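Local coordinates for protein fumarate lyase (Mesorhizobium sp., PDB 3C8T) that belongs to the largely helical fumarate lyase superfamily and assembles from four copies of a chain built round a bundle of long helices, at residues D14-E19 against I123-E128; Q24-R29 against T110-Q115; V76-L81 against A102-I107; R139-T144 against V348-M353; D172-R177 against A239-S244. All blocks are in the same frame, centred on the assembly; numbering follows the deposited sequence.

Overall arrangement
Contacts 1 to 4 all draw on helix 104-140 or the residues at its ends, and contact 5 pairs two other long helices, 160-185 and 229-255, beside it. Contacts 1 and 5 are buried near the middle of the chain and touch each other; one is a salt bridge with a small apolar patch, the other a histidine-serine bond set in aliphatic packing. Contacts 2 and 3, also touching, are partly buried toward one end, where side chains pack without a direct hydrogen bond and waters bridge the segments through partly weak bonds. Contact 4 lies at the surface beyond the opposite end of helix 104-140, its centre about 57 Å from that of contact 3, and relies on van der Waals and CH-pi packing.

Contact 1: D14-E19 against I123-E128; sequences DDKMRE and ISRRIE
Asp14 and Arg126 reach toward each other and close a salt bridge between the start of helix 15-20 and helix 104-140, a long member of the helical bundle of this superfamily. The arginine presents its guanidinium edge: NH2 stands 2.7 Å from Asp14 OD2, which lies close to the guanidinium plane, and the N-H...O angle is 158°. The two flat groups are far from coplanar, their planes being 64° apart, and OD2 is met from above the carboxylate plane. A weak bond from Arg126 NE, 3.4 Å from Asp14 OD2, adds to the grip. With CG opposite the main-chain nitrogen (chi1 178°), the Asp14 carboxylate reaches the long helix through OD2 while OD1 accepts weakly from Lys16 N, so one N-cap residue serves both its own helix and its neighbour. Ser333 of helix 315-344 bonds to both Asp14 OD2 and Arg126 NE, and Glu340 of that helix holds Arg126 NH1, which fixes the guanidinium on several sides. Lys16 lies crosswise to Arg125; its CD is at the guanidinium edge, 4.0 Å from Arg125 NH2, whereas its NZ stays 5.0 Å from Arg125 NH2, a separation of like charges at the exposed edge of the contact. The two helix segments run almost antiparallel, their axes 13.0 Å apart, a gap spanned only by side chains. On the buried side Met17, bent at its second and third torsions, lays its terminal methyl across Ile123, CE being 3.9 Å from both Ile123 CG1 and Ile123 CD1.

Contact 2: Q24-R29 against T110-Q115; sequences QSFISR and TATVLQ
Arg29, Phe26 and Gln115 bury the most surface where helix 23-43 crosses helix 104-140 at 118°, the short axes 8.9 Å apart. The segments come closest at Arg29 and Ala111, where Arg29 CB is 3.7 Å from Ala111 CB. From there the arginine chain bends at its second and third torsions and runs along helix 104-140 past Gln115 to Leu114. Its CG passes the CG of Gln115, and one face of its guanidinium settles over Leu114, whose CB touches NH1 at 3.9 Å. The charged end is engaged by carboxylates, Asp118 at NH2 and Glu32 at NE, while a water donates to Leu114 O and accepts weakly from Arg29 NH1.

Phe26 turns the edge of its ring to the other helix. Gln115 OE1 lies 3.6 Å from Phe26 CD1, and Thr112 OG1, itself bonded to Met108 O, lies 3.7 Å from Phe26 CE1. Both oxygens are near the ring plane. Gln115 runs across the phenylalanine, its amide plane 41° from that of the ring. NE2 lies 3.5 Å from Phe26 CA, and the same nitrogen makes a weak bond to Leu20 O. Beyond the contact the ring packs edge-to-face with Tyr8 of the second subunit.

No hydrogen bond passes directly between the segments. Ala111 CB packs 3.8 Å from Phe26 CE1, and the ring edge meets two oxygens, consistent with weak C-H...O interactions. The interface thus probably depends on shape, with the charge of Arg29 satisfied by carboxylates alongside.

Contact 3: V76-L81 against A102-I107; sequences VGYPIL and ATTQDI
Leu81 and Thr104 share a water between the start of helix 80-91 and that of helix 104-140, so that the contact packs together the N-terminal turns of two helices of the fumarate lyase superfamily fold. The water accepts from Leu81 N at 2.9 Å and donates weakly to Tyr78 O at 3.3 Å; a third, also weak bond joins it to Thr104 OG1 at 3.4 Å. The threonine hydroxyl lies beside its own main-chain nitrogen (chi1 -67°), which leaves CG2 for the apolar side of the contact. That methyl rests 3.7 Å from both Tyr78 CB and Ile80 CG1, where the side chains of Ile80 and Thr104 lie alongside each other, running opposite ways. One turn further along, Ile80 meets Ile107: CD1 of the first lies 4.0 Å from CG2 of the second, and Ile80 CG2 nears Ile107 CG1. A single threonine thus joins the water-bridged side to a buried aliphatic pair. Helix 23-43 closes over that pair, its Cys30 touching both isoleucines, while Tyr78 leans on Thr315 and Trp322 of helix 315-344 and on Tyr8 of the second subunit. The contact therefore sits at the N-terminal end of helix 104-140, between helices 23-43 and 315-344.

Contact 4: R139-T144 against V348-M353; sequences RNHRDT and VFPDRM
His141 and Val348 form the tight half of this surface contact, which sets a type I beta turn, His141 to Thr144, against the end of strand 347-348 and the first turn of helix 350-357. The turn follows the end of helix 104-140. Val348 faces the histidine head-on and lays CG1 over one face of the imidazole, 3.8 Å from the ring centroid and 17° off the normal, a CH-pi contact. The methyl is displaced toward the rim, with His141 CE1 the nearest ring atom at 3.6 Å. Its sister CG2 reaches NE2 of the same ring, so both valine branches bear on the histidine. The ring is steadied from within its own turn: ND1 and Thr144 OG1 are hydrogen-bonded at 2.8 Å, the hydroxyl oxygen lying in the ring plane at the edge.

Packing is looser between the histidine and the partly exposed Pro350, where His141 CE1 comes no closer than 4.4 Å to Pro350 CG; the proline's firm contact is with Thr144. No hydrogen bond joins the two segments anywhere in the contact. On the inner side Phe160, at the start of helix 160-185, packs against both Val348 and Met353. Because the Thr144 hydroxyl is turned to the histidine, with chi1 -44°, its methyl is left to face helix 350-357: Thr144 CG2 lies 3.8 Å from Pro350 CB and 3.9 Å from Met353 SD.

Contact 5: D172-R177 against A239-S244; sequences DRHAAR and ALVSGS
The imidazole of His174 has Val241 over one face and Ser244 at its edge. Val241 CA stands 3.9 Å from the ring centroid, 17° off the normal, in a CH-pi contact, and the CG2 methyl extends this cover to the inner end of the ring, 3.7 Å from His174 CG. At the edge, Ser244 OG and His174 NE2 are hydrogen-bonded at 2.6 Å with an angle of 164°, a short and nearly straight bond in which either atom could be the donor. With chi1 at -60° the serine oxygen points off helix 229-255 toward the ring. Phe171, one turn earlier on helix 160-185, meets the imidazole edge-to-face.

The second flat group, the guanidinium of Arg177, takes Leu240 on one face and has the His174 side chain at its edge, near its plane. Leu240 lays CD2 over the face, displaced toward the rim, 3.5 Å from Arg177 NE. Through its CG it also touches His174 CE1, at 3.8 Å, so that one leucine packs against both side chains. An extended chain from CG to NE carries the arginine to the subunit boundary, where NH2 forms salt bridges with Glu233 and Asp229 of the fourth subunit.

All five touching residues are buried, and the histidine-serine bond is the one hydrogen bond between the segments. These run nearly antiparallel, axes 10.7 Å apart, close to the centre of the chain. Long antiparallel helices packed side by side and joined to helices of other subunits are characteristic of the central helical bundle of the fumarate lyase superfamily tetramer.

Contact 1: D14-E19 against I123-E128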
# COMPACT_ATOMS: atom_id res chain seq x y z
N ASP A 14 11.65 18.95 -1.13
CA ASP A 14 12.89 19.75 -1.21
C ASP A 14 12.97 20.45 -2.57
O ASP A 14 12.92 19.80 -3.61
CB ASP A 14 14.12 18.87 -0.95
CG ASP A 14 15.47 19.63 -1.07
OD1 ASP A 14 15.46 20.88 -1.21
OD2 ASP A 14 16.53 18.96 -1.03
N ASP A 15 13.06 21.78 -2.54
CA ASP A 15 13.16 22.61 -3.75
C ASP A 15 14.40 22.31 -4.61
O ASP A 15 14.30 22.30 -5.84
CB ASP A 15 13.11 24.09 -3.38
CG ASP A 15 11.70 24.57 -3.08
OD1 ASP A 15 10.76 23.74 -3.07
OD2 ASP A 15 11.54 25.79 -2.86
N LYS A 16 15.54 22.09 -3.97
CA LYS A 16 16.75 21.64 -4.68
C LYS A 16 16.54 20.33 -5.44
O LYS A 16 17.01 20.15 -6.58
CB LYS A 16 17.88 21.46 -3.70
CG LYS A 16 18.40 22.76 -3.14
CD LYS A 16 19.62 22.47 -2.29
CE LYS A 16 20.29 23.77 -1.83
NZ LYS A 16 19.42 24.49 -0.84
N MET A 17 15.79 19.43 -4.82
CA MET A 17 15.50 18.15 -5.40
C MET A 17 14.42 18.30 -6.48
O MET A 17 14.48 17.64 -7.50
CB MET A 17 15.16 17.15 -4.28
CG MET A 17 15.35 15.72 -4.63
SD MET A 17 16.97 15.19 -5.12
CE MET A 17 17.57 14.43 -3.59
N ARG A 18 13.50 19.23 -6.31
CA ARG A 18 12.63 19.64 -7.41
C ARG A 18 13.35 20.33 -8.61
O ARG A 18 12.97 20.12 -9.77
CB ARG A 18 11.48 20.52 -6.89
CG ARG A 18 10.54 19.76 -5.96
CD ARG A 18 9.63 20.70 -5.17
NE ARG A 18 8.57 21.28 -6.01
CZ ARG A 18 8.34 22.58 -6.14
NH1 ARG A 18 9.07 23.46 -5.45
NH2 ARG A 18 7.36 23.01 -6.93
N GLU A 19 14.36 21.15 -8.35
CA GLU A 19 15.11 21.75 -9.46
C GLU A 19 15.83 20.66 -10.23
O GLU A 19 15.76 20.60 -11.45
CB GLU A 19 16.10 22.84 -9.01
CG GLU A 19 16.72 23.58 -10.24
CD GLU A 19 17.57 24.81 -9.88
OE1 GLU A 19 17.01 25.94 -9.88
OE2 GLU A 19 18.78 24.65 -9.59
N ILE A 123 21.00 13.29 -1.17
CA ILE A 123 20.56 12.39 -0.09
C ILE A 123 21.71 12.03 0.87
O ILE A 123 21.56 12.10 2.08
CB ILE A 123 19.92 11.08 -0.66
CG1 ILE A 123 18.61 11.39 -1.40
CG2 ILE A 123 19.73 10.05 0.45
CD1 ILE A 123 17.50 12.04 -0.56
N SER A 124 22.86 11.66 0.32
CA SER A 124 24.00 11.30 1.14
C SER A 124 24.43 12.45 2.08
O SER A 124 24.70 12.24 3.26
CB SER A 124 25.15 10.84 0.24
OG SER A 124 26.32 10.64 1.00
N ARG A 125 24.48 13.66 1.51
CA ARG A 125 24.80 14.89 2.22
C ARG A 125 23.81 15.13 3.39
O ARG A 125 24.20 15.50 4.49
CB ARG A 125 24.65 16.01 1.17
CG ARG A 125 25.55 17.13 1.25
CD ARG A 125 24.76 18.38 1.60
NE ARG A 125 24.06 19.08 0.51
CZ ARG A 125 23.04 19.90 0.77
NH1 ARG A 125 22.67 20.08 2.03
NH2 ARG A 125 22.42 20.58 -0.18
N ARG A 126 22.52 14.90 3.16
CA ARG A 126 21.53 15.11 4.22
C ARG A 126 21.62 14.01 5.31
O ARG A 126 21.47 14.28 6.51
CB ARG A 126 20.12 15.23 3.65
CG ARG A 126 19.98 16.23 2.51
CD ARG A 126 18.63 16.87 2.66
NE ARG A 126 18.33 17.87 1.65
CZ ARG A 126 18.64 19.17 1.75
NH1 ARG A 126 19.30 19.63 2.80
NH2 ARG A 126 18.32 19.98 0.77
N ILE A 127 21.88 12.79 4.89
CA ILE A 127 22.10 11.69 5.84
C ILE A 127 23.35 11.96 6.71
O ILE A 127 23.33 11.75 7.92
CB ILE A 127 22.19 10.32 5.11
CG1 ILE A 127 20.81 9.88 4.56
CG2 ILE A 127 22.86 9.25 6.02
CD1 ILE A 127 20.85 8.42 3.87
N GLU A 128 24.43 12.48 6.12
CA GLU A 128 25.61 12.89 6.89
C GLU A 128 25.35 14.06 7.89
O GLU A 128 25.82 13.98 9.02
CB GLU A 128 26.80 13.20 5.97
CG GLU A 128 27.20 11.98 5.09
CD GLU A 128 27.43 10.68 5.92
OE1 GLU A 128 26.60 9.74 5.88
OE2 GLU A 128 28.46 10.61 6.62

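Contact 2: Q24-R29 against T110-Q115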
# COMPACT_ATOMS: atom_id res chain seq x y z
N GLN A 24 13.71 21.30 -17.37
CA GLN A 24 14.92 21.95 -17.89
C GLN A 24 16.14 21.11 -17.58
O GLN A 24 16.99 20.86 -18.45
CB GLN A 24 15.07 23.34 -17.27
CG GLN A 24 13.90 24.36 -17.60
CD GLN A 24 12.45 24.02 -17.07
OE1 GLN A 24 12.22 23.12 -16.22
NE2 GLN A 24 11.48 24.77 -17.59
N SER A 25 16.24 20.69 -16.33
CA SER A 25 17.32 19.81 -15.94
C SER A 25 17.26 18.45 -16.68
O SER A 25 18.26 17.99 -17.18
CB SER A 25 17.37 19.66 -14.41
OG SER A 25 18.53 18.95 -14.07
N PHE A 26 16.08 17.85 -16.78
CA PHE A 26 15.92 16.56 -17.49
C PHE A 26 16.41 16.67 -18.93
O PHE A 26 17.29 15.94 -19.35
CB PHE A 26 14.46 16.08 -17.45
CG PHE A 26 14.24 14.73 -18.12
CD1 PHE A 26 14.78 13.57 -17.57
CD2 PHE A 26 13.46 14.63 -19.27
CE1 PHE A 26 14.57 12.32 -18.16
CE2 PHE A 26 13.24 13.38 -19.87
CZ PHE A 26 13.82 12.22 -19.32
N ILE A 27 15.83 17.61 -19.66
CA ILE A 27 16.23 17.96 -21.02
C ILE A 27 17.72 18.19 -21.14
O ILE A 27 18.34 17.61 -22.03
CB ILE A 27 15.44 19.20 -21.58
CG1 ILE A 27 13.95 18.84 -21.71
CG2 ILE A 27 16.07 19.72 -22.92
CD1 ILE A 27 13.66 17.48 -22.42
N SER A 28 18.33 18.99 -20.27
CA SER A 28 19.80 19.18 -20.40
C SER A 28 20.63 17.86 -20.24
O SER A 28 21.66 17.68 -20.94
CB SER A 28 20.31 20.31 -19.51
OG SER A 28 20.37 19.87 -18.18
N ARG A 29 20.17 16.94 -19.39
CA ARG A 29 20.78 15.60 -19.28
C ARG A 29 20.53 14.76 -20.53
O ARG A 29 21.37 13.95 -20.90
CB ARG A 29 20.29 14.80 -18.06
CG ARG A 29 20.28 15.49 -16.68
CD ARG A 29 21.40 16.50 -16.42
NE ARG A 29 22.73 15.91 -16.30
CZ ARG A 29 23.40 15.75 -15.15
NH1 ARG A 29 24.61 15.20 -15.14
NH2 ARG A 29 22.84 16.09 -14.00
N THR A 110 18.74 6.88 -19.28
CA THR A 110 20.10 7.39 -19.02
C THR A 110 20.09 8.77 -18.41
O THR A 110 20.82 9.00 -17.44
CB THR A 110 20.98 7.37 -20.28
OG1 THR A 110 21.14 6.01 -20.74
CG2 THR A 110 22.37 7.95 -19.94
N ALA A 111 19.30 9.69 -18.94
CA ALA A 111 19.13 11.01 -18.30
C ALA A 111 18.61 10.92 -16.88
O ALA A 111 19.02 11.70 -16.01
CB ALA A 111 18.21 11.91 -19.13
N THR A 112 17.65 10.01 -16.65
CA THR A 112 17.16 9.70 -15.29
C THR A 112 18.28 9.24 -14.40
O THR A 112 18.40 9.71 -13.26
CB THR A 112 15.99 8.68 -15.31
OG1 THR A 112 14.92 9.24 -16.08
CG2 THR A 112 15.47 8.34 -13.90
N VAL A 113 19.12 8.33 -14.89
CA VAL A 113 20.26 7.87 -14.10
C VAL A 113 21.21 9.03 -13.73
O VAL A 113 21.70 9.11 -12.62
CB VAL A 113 20.96 6.64 -14.77
CG1 VAL A 113 22.36 6.43 -14.25
CG2 VAL A 113 20.11 5.35 -14.58
N LEU A 114 21.41 9.97 -14.64
CA LEU A 114 22.25 11.12 -14.36
C LEU A 114 21.68 11.99 -13.23
O LEU A 114 22.42 12.49 -12.38
CB LEU A 114 22.48 11.97 -15.64
CG LEU A 114 23.27 11.24 -16.73
CD1 LEU A 114 23.16 12.00 -18.05
CD2 LEU A 114 24.70 11.06 -16.32
N GLN A 115 20.36 12.21 -13.25
CA GLN A 115 19.71 12.90 -12.16
C GLN A 115 19.82 12.10 -10.84
O GLN A 115 20.17 12.66 -9.81
CB GLN A 115 18.25 13.09 -12.53
CG GLN A 115 18.00 14.13 -13.67
CD GLN A 115 16.53 14.14 -14.08
OE1 GLN A 115 15.93 13.09 -14.23
NE2 GLN A 115 15.95 15.32 -14.20
O HOH W 1 24.90 13.39 -12.70

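Contact 3: V76-L81 against A102-I107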
# COMPACT_ATOMS: atom_id res chain seq x y z
N VAL A 76 3.56 13.80 -29.72
CA VAL A 76 4.40 12.63 -29.98
C VAL A 76 4.35 11.55 -28.86
O VAL A 76 4.59 10.36 -29.12
CB VAL A 76 5.85 13.07 -30.30
CG1 VAL A 76 6.85 11.93 -30.11
CG2 VAL A 76 5.92 13.69 -31.73
N GLY A 77 4.04 11.96 -27.62
CA GLY A 77 4.08 11.06 -26.48
C GLY A 77 5.32 11.23 -25.61
O GLY A 77 5.25 11.00 -24.40
N TYR A 78 6.44 11.64 -26.22
CA TYR A 78 7.74 11.76 -25.52
C TYR A 78 8.55 12.99 -25.96
O TYR A 78 8.40 13.43 -27.07
CB TYR A 78 8.56 10.49 -25.75
CG TYR A 78 7.84 9.23 -25.35
CD1 TYR A 78 7.73 8.87 -24.02
CD2 TYR A 78 7.25 8.40 -26.30
CE1 TYR A 78 7.08 7.74 -23.63
CE2 TYR A 78 6.56 7.24 -25.91
CZ TYR A 78 6.50 6.91 -24.57
OH TYR A 78 5.85 5.77 -24.15
N PRO A 79 9.38 13.57 -25.06
CA PRO A 79 10.13 14.74 -25.51
C PRO A 79 11.36 14.43 -26.35
O PRO A 79 11.92 15.36 -26.93
CB PRO A 79 10.58 15.40 -24.18
CG PRO A 79 10.77 14.24 -23.24
CD PRO A 79 9.62 13.29 -23.62
N ILE A 80 11.79 13.16 -26.43
CA ILE A 80 13.09 12.88 -27.02
C ILE A 80 13.21 13.22 -28.52
O ILE A 80 14.17 13.86 -28.92
CB ILE A 80 13.58 11.44 -26.77
CG1 ILE A 80 13.73 11.16 -25.26
CG2 ILE A 80 14.87 11.18 -27.50
CD1 ILE A 80 14.28 12.33 -24.41
N LEU A 81 12.29 12.76 -29.34
CA LEU A 81 12.42 13.01 -30.77
C LEU A 81 12.22 14.48 -31.13
O LEU A 81 12.96 14.97 -31.96
CB LEU A 81 11.59 12.02 -31.63
CG LEU A 81 12.09 10.56 -31.52
CD1 LEU A 81 11.17 9.57 -32.25
CD2 LEU A 81 13.51 10.37 -32.02
N ALA A 102 19.88 4.80 -31.25
CA ALA A 102 19.15 5.02 -30.00
C ALA A 102 17.63 4.86 -30.10
O ALA A 102 17.05 5.13 -31.14
CB ALA A 102 19.47 6.44 -29.46
N THR A 103 17.00 4.42 -29.00
CA THR A 103 15.57 4.56 -28.82
C THR A 103 15.31 5.61 -27.70
O THR A 103 16.20 5.98 -26.91
CB THR A 103 14.86 3.20 -28.53
OG1 THR A 103 13.43 3.37 -28.62
CG2 THR A 103 15.18 2.67 -27.11
N THR A 104 14.07 6.09 -27.65
CA THR A 104 13.61 7.04 -26.65
C THR A 104 13.90 6.63 -25.18
O THR A 104 14.49 7.42 -24.42
CB THR A 104 12.12 7.36 -26.89
OG1 THR A 104 12.03 8.07 -28.11
CG2 THR A 104 11.52 8.22 -25.76
N GLN A 105 13.51 5.41 -24.80
CA GLN A 105 13.81 4.94 -23.42
C GLN A 105 15.31 4.88 -23.05
O GLN A 105 15.69 4.97 -21.85
CB GLN A 105 13.14 3.60 -23.12
CG GLN A 105 12.94 3.36 -21.63
CD GLN A 105 12.42 1.97 -21.31
OE1 GLN A 105 12.14 1.17 -22.21
NE2 GLN A 105 12.30 1.67 -20.02
N ASP A 106 16.17 4.72 -24.05
CA ASP A 106 17.61 4.80 -23.79
C ASP A 106 17.97 6.18 -23.24
O ASP A 106 18.64 6.30 -22.24
CB ASP A 106 18.42 4.55 -25.05
CG ASP A 106 18.32 3.14 -25.52
OD1 ASP A 106 17.98 2.23 -24.73
OD2 ASP A 106 18.63 2.93 -26.71
N ILE A 107 17.51 7.22 -23.93
CA ILE A 107 17.87 8.58 -23.57
C ILE A 107 17.21 8.99 -22.27
O ILE A 107 17.87 9.62 -21.41
CB ILE A 107 17.51 9.61 -24.68
CG1 ILE A 107 18.05 9.18 -26.06
CG2 ILE A 107 18.07 11.00 -24.32
CD1 ILE A 107 19.57 8.90 -26.16
O HOH W 2 10.24 10.99 -28.42

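Contact 4: R139-T144 against V348-M353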
# COMPACT_ATOMS: atom_id res chain seq x y z
N ARG A 139 26.32 12.61 22.35
CA ARG A 139 27.51 12.96 23.13
C ARG A 139 27.11 13.89 24.28
O ARG A 139 27.31 13.53 25.45
CB ARG A 139 28.56 13.60 22.22
CG ARG A 139 29.90 13.82 22.85
CD ARG A 139 30.87 14.49 21.78
NE ARG A 139 30.24 15.20 20.63
CZ ARG A 139 30.31 14.80 19.34
NH1 ARG A 139 30.93 13.68 19.01
NH2 ARG A 139 29.74 15.54 18.40
N ASN A 140 26.52 15.04 23.97
CA ASN A 140 26.16 16.00 25.02
C ASN A 140 25.19 15.47 26.09
O ASN A 140 25.26 15.87 27.24
CB ASN A 140 25.59 17.29 24.43
CG ASN A 140 26.56 17.98 23.45
OD1 ASN A 140 27.78 17.75 23.47
ND2 ASN A 140 25.99 18.84 22.59
N HIS A 141 24.31 14.53 25.72
CA HIS A 141 23.29 14.03 26.66
C HIS A 141 23.52 12.62 27.09
O HIS A 141 22.63 11.95 27.63
CB HIS A 141 21.87 14.32 26.12
CG HIS A 141 21.59 15.78 26.03
ND1 HIS A 141 21.37 16.56 27.14
CD2 HIS A 141 21.61 16.64 24.98
CE1 HIS A 141 21.21 17.82 26.78
NE2 HIS A 141 21.34 17.89 25.47
N ARG A 142 24.74 12.15 26.83
CA ARG A 142 25.18 10.81 27.21
C ARG A 142 24.72 10.45 28.63
O ARG A 142 24.27 9.35 28.86
CB ARG A 142 26.73 10.71 27.10
CG ARG A 142 27.32 9.32 27.36
CD ARG A 142 28.83 9.40 27.68
NE ARG A 142 29.46 8.07 27.81
CZ ARG A 142 29.61 7.41 28.96
NH1 ARG A 142 29.18 7.93 30.11
NH2 ARG A 142 30.21 6.21 28.96
N ASP A 143 24.84 11.39 29.57
CA ASP A 143 24.51 11.13 30.97
C ASP A 143 23.23 11.82 31.48
O ASP A 143 23.00 11.83 32.68
CB ASP A 143 25.69 11.51 31.92
CG ASP A 143 27.02 10.92 31.46
OD1 ASP A 143 28.04 11.64 31.54
OD2 ASP A 143 27.05 9.76 31.00
N THR A 144 22.44 12.43 30.59
CA THR A 144 21.16 13.05 30.94
C THR A 144 20.07 11.96 31.22
O THR A 144 19.53 11.33 30.26
CB THR A 144 20.69 13.97 29.79
OG1 THR A 144 21.79 14.77 29.31
CG2 THR A 144 19.53 14.89 30.24
N VAL A 348 16.53 20.48 24.54
CA VAL A 348 16.42 19.31 25.41
C VAL A 348 16.29 19.88 26.80
O VAL A 348 17.03 20.84 27.10
CB VAL A 348 17.71 18.45 25.33
CG1 VAL A 348 17.69 17.29 26.34
CG2 VAL A 348 17.95 17.92 23.89
N PHE A 349 15.35 19.36 27.61
CA PHE A 349 15.05 19.91 28.96
C PHE A 349 15.32 18.95 30.11
O PHE A 349 14.46 18.20 30.54
CB PHE A 349 13.63 20.45 29.05
CG PHE A 349 13.32 21.44 27.97
CD1 PHE A 349 14.16 22.56 27.78
CD2 PHE A 349 12.22 21.27 27.13
CE1 PHE A 349 13.86 23.49 26.75
CE2 PHE A 349 11.93 22.19 26.11
CZ PHE A 349 12.76 23.30 25.93
N PRO A 350 16.58 18.91 30.56
CA PRO A 350 16.92 17.92 31.58
C PRO A 350 16.06 18.03 32.86
O PRO A 350 15.82 17.01 33.51
CB PRO A 350 18.40 18.17 31.81
CG PRO A 350 18.87 18.70 30.42
CD PRO A 350 17.76 19.66 30.10
N ASP A 351 15.56 19.24 33.14
CA ASP A 351 14.71 19.48 34.30
C ASP A 351 13.38 18.78 34.20
O ASP A 351 12.99 18.08 35.13
CB ASP A 351 14.52 21.01 34.58
CG ASP A 351 13.93 21.80 33.37
OD1 ASP A 351 13.99 21.33 32.23
OD2 ASP A 351 13.43 22.93 33.57
N ARG A 352 12.70 18.91 33.06
CA ARG A 352 11.45 18.17 32.86
C ARG A 352 11.73 16.65 32.82
O ARG A 352 10.93 15.89 33.30
CB ARG A 352 10.70 18.60 31.59
CG ARG A 352 9.96 19.92 31.67
CD ARG A 352 8.93 19.97 32.79
NE ARG A 352 7.76 19.12 32.56
CZ ARG A 352 6.73 19.43 31.75
NH1 ARG A 352 6.75 20.57 31.06
NH2 ARG A 352 5.70 18.59 31.61
N MET A 353 12.89 16.25 32.29
CA MET A 353 13.24 14.85 32.20
C MET A 353 13.38 14.21 33.59
O MET A 353 12.93 13.08 33.82
CB MET A 353 14.54 14.65 31.36
CG MET A 353 14.37 14.79 29.82
SD MET A 353 15.93 14.73 28.84
CE MET A 353 15.19 14.69 27.18

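Contact 5: D172-R177 against A239-S244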
# COMPACT_ATOMS: atom_id res chain seq x y z
N ASP A 172 23.64 5.40 10.57
CA ASP A 172 24.90 4.75 10.25
C ASP A 172 24.66 3.60 9.31
O ASP A 172 25.42 3.43 8.37
CB ASP A 172 25.58 4.22 11.52
CG ASP A 172 26.07 5.36 12.45
OD1 ASP A 172 26.32 6.48 11.96
OD2 ASP A 172 26.22 5.12 13.67
N ARG A 173 23.62 2.78 9.53
CA ARG A 173 23.36 1.68 8.59
C ARG A 173 22.84 2.16 7.24
O ARG A 173 23.09 1.50 6.24
CB ARG A 173 22.45 0.58 9.15
CG ARG A 173 23.09 -0.29 10.24
CD ARG A 173 22.08 -1.33 10.82
NE ARG A 173 20.92 -0.75 11.49
CZ ARG A 173 20.77 -0.63 12.82
NH1 ARG A 173 21.74 -1.03 13.67
NH2 ARG A 173 19.64 -0.10 13.33
N HIS A 174 22.14 3.30 7.21
CA HIS A 174 21.53 3.76 5.95
C HIS A 174 22.65 4.29 5.07
O HIS A 174 22.61 4.08 3.84
CB HIS A 174 20.45 4.86 6.13
CG HIS A 174 19.21 4.41 6.86
ND1 HIS A 174 18.53 3.25 6.55
CD2 HIS A 174 18.49 5.02 7.84
CE1 HIS A 174 17.47 3.13 7.34
NE2 HIS A 174 17.43 4.20 8.13
N ALA A 175 23.62 4.97 5.69
CA ALA A 175 24.84 5.43 4.98
C ALA A 175 25.55 4.30 4.27
O ALA A 175 25.97 4.48 3.12
CB ALA A 175 25.80 6.15 5.90
N ALA A 176 25.66 3.15 4.94
CA ALA A 176 26.25 1.96 4.34
C ALA A 176 25.41 1.45 3.14
O ALA A 176 25.97 1.12 2.09
CB ALA A 176 26.48 0.85 5.38
N ARG A 177 24.09 1.38 3.32
CA ARG A 177 23.16 0.93 2.24
C ARG A 177 23.31 1.79 0.96
O ARG A 177 23.38 1.26 -0.15
CB ARG A 177 21.70 0.94 2.73
CG ARG A 177 21.38 -0.05 3.85
CD ARG A 177 19.96 0.09 4.38
NE ARG A 177 19.76 -0.91 5.43
CZ ARG A 177 19.62 -0.64 6.72
NH1 ARG A 177 19.57 0.62 7.15
NH2 ARG A 177 19.52 -1.64 7.58
N ALA A 239 12.39 5.04 1.16
CA ALA A 239 11.33 4.66 2.10
C ALA A 239 11.86 4.13 3.44
O ALA A 239 11.23 4.36 4.47
CB ALA A 239 10.37 3.66 1.46
N LEU A 240 12.99 3.43 3.43
CA LEU A 240 13.56 2.88 4.67
C LEU A 240 14.14 4.00 5.55
O LEU A 240 13.89 4.03 6.76
CB LEU A 240 14.65 1.85 4.33
CG LEU A 240 15.10 0.85 5.40
CD1 LEU A 240 14.06 -0.29 5.51
CD2 LEU A 240 16.46 0.27 5.01
N VAL A 241 14.90 4.91 4.93
CA VAL A 241 15.38 6.11 5.62
C VAL A 241 14.22 6.92 6.23
O VAL A 241 14.31 7.37 7.37
CB VAL A 241 16.20 6.99 4.68
CG1 VAL A 241 16.66 8.28 5.37
CG2 VAL A 241 17.39 6.23 4.14
N SER A 242 13.14 7.09 5.46
CA SER A 242 11.96 7.85 5.88
C SER A 242 11.34 7.20 7.10
O SER A 242 10.91 7.88 8.03
CB SER A 242 10.94 7.92 4.74
OG SER A 242 11.56 8.57 3.61
N GLY A 243 11.29 5.88 7.11
CA GLY A 243 10.82 5.15 8.27
C GLY A 243 11.60 5.44 9.51
O GLY A 243 11.00 5.59 10.57
N SER A 244 12.93 5.51 9.40
CA SER A 244 13.78 5.84 10.54
C SER A 244 13.58 7.28 10.99
O SER A 244 13.61 7.54 12.17
CB SER A 244 15.27 5.59 10.26
OG SER A 244 15.51 4.22 9.94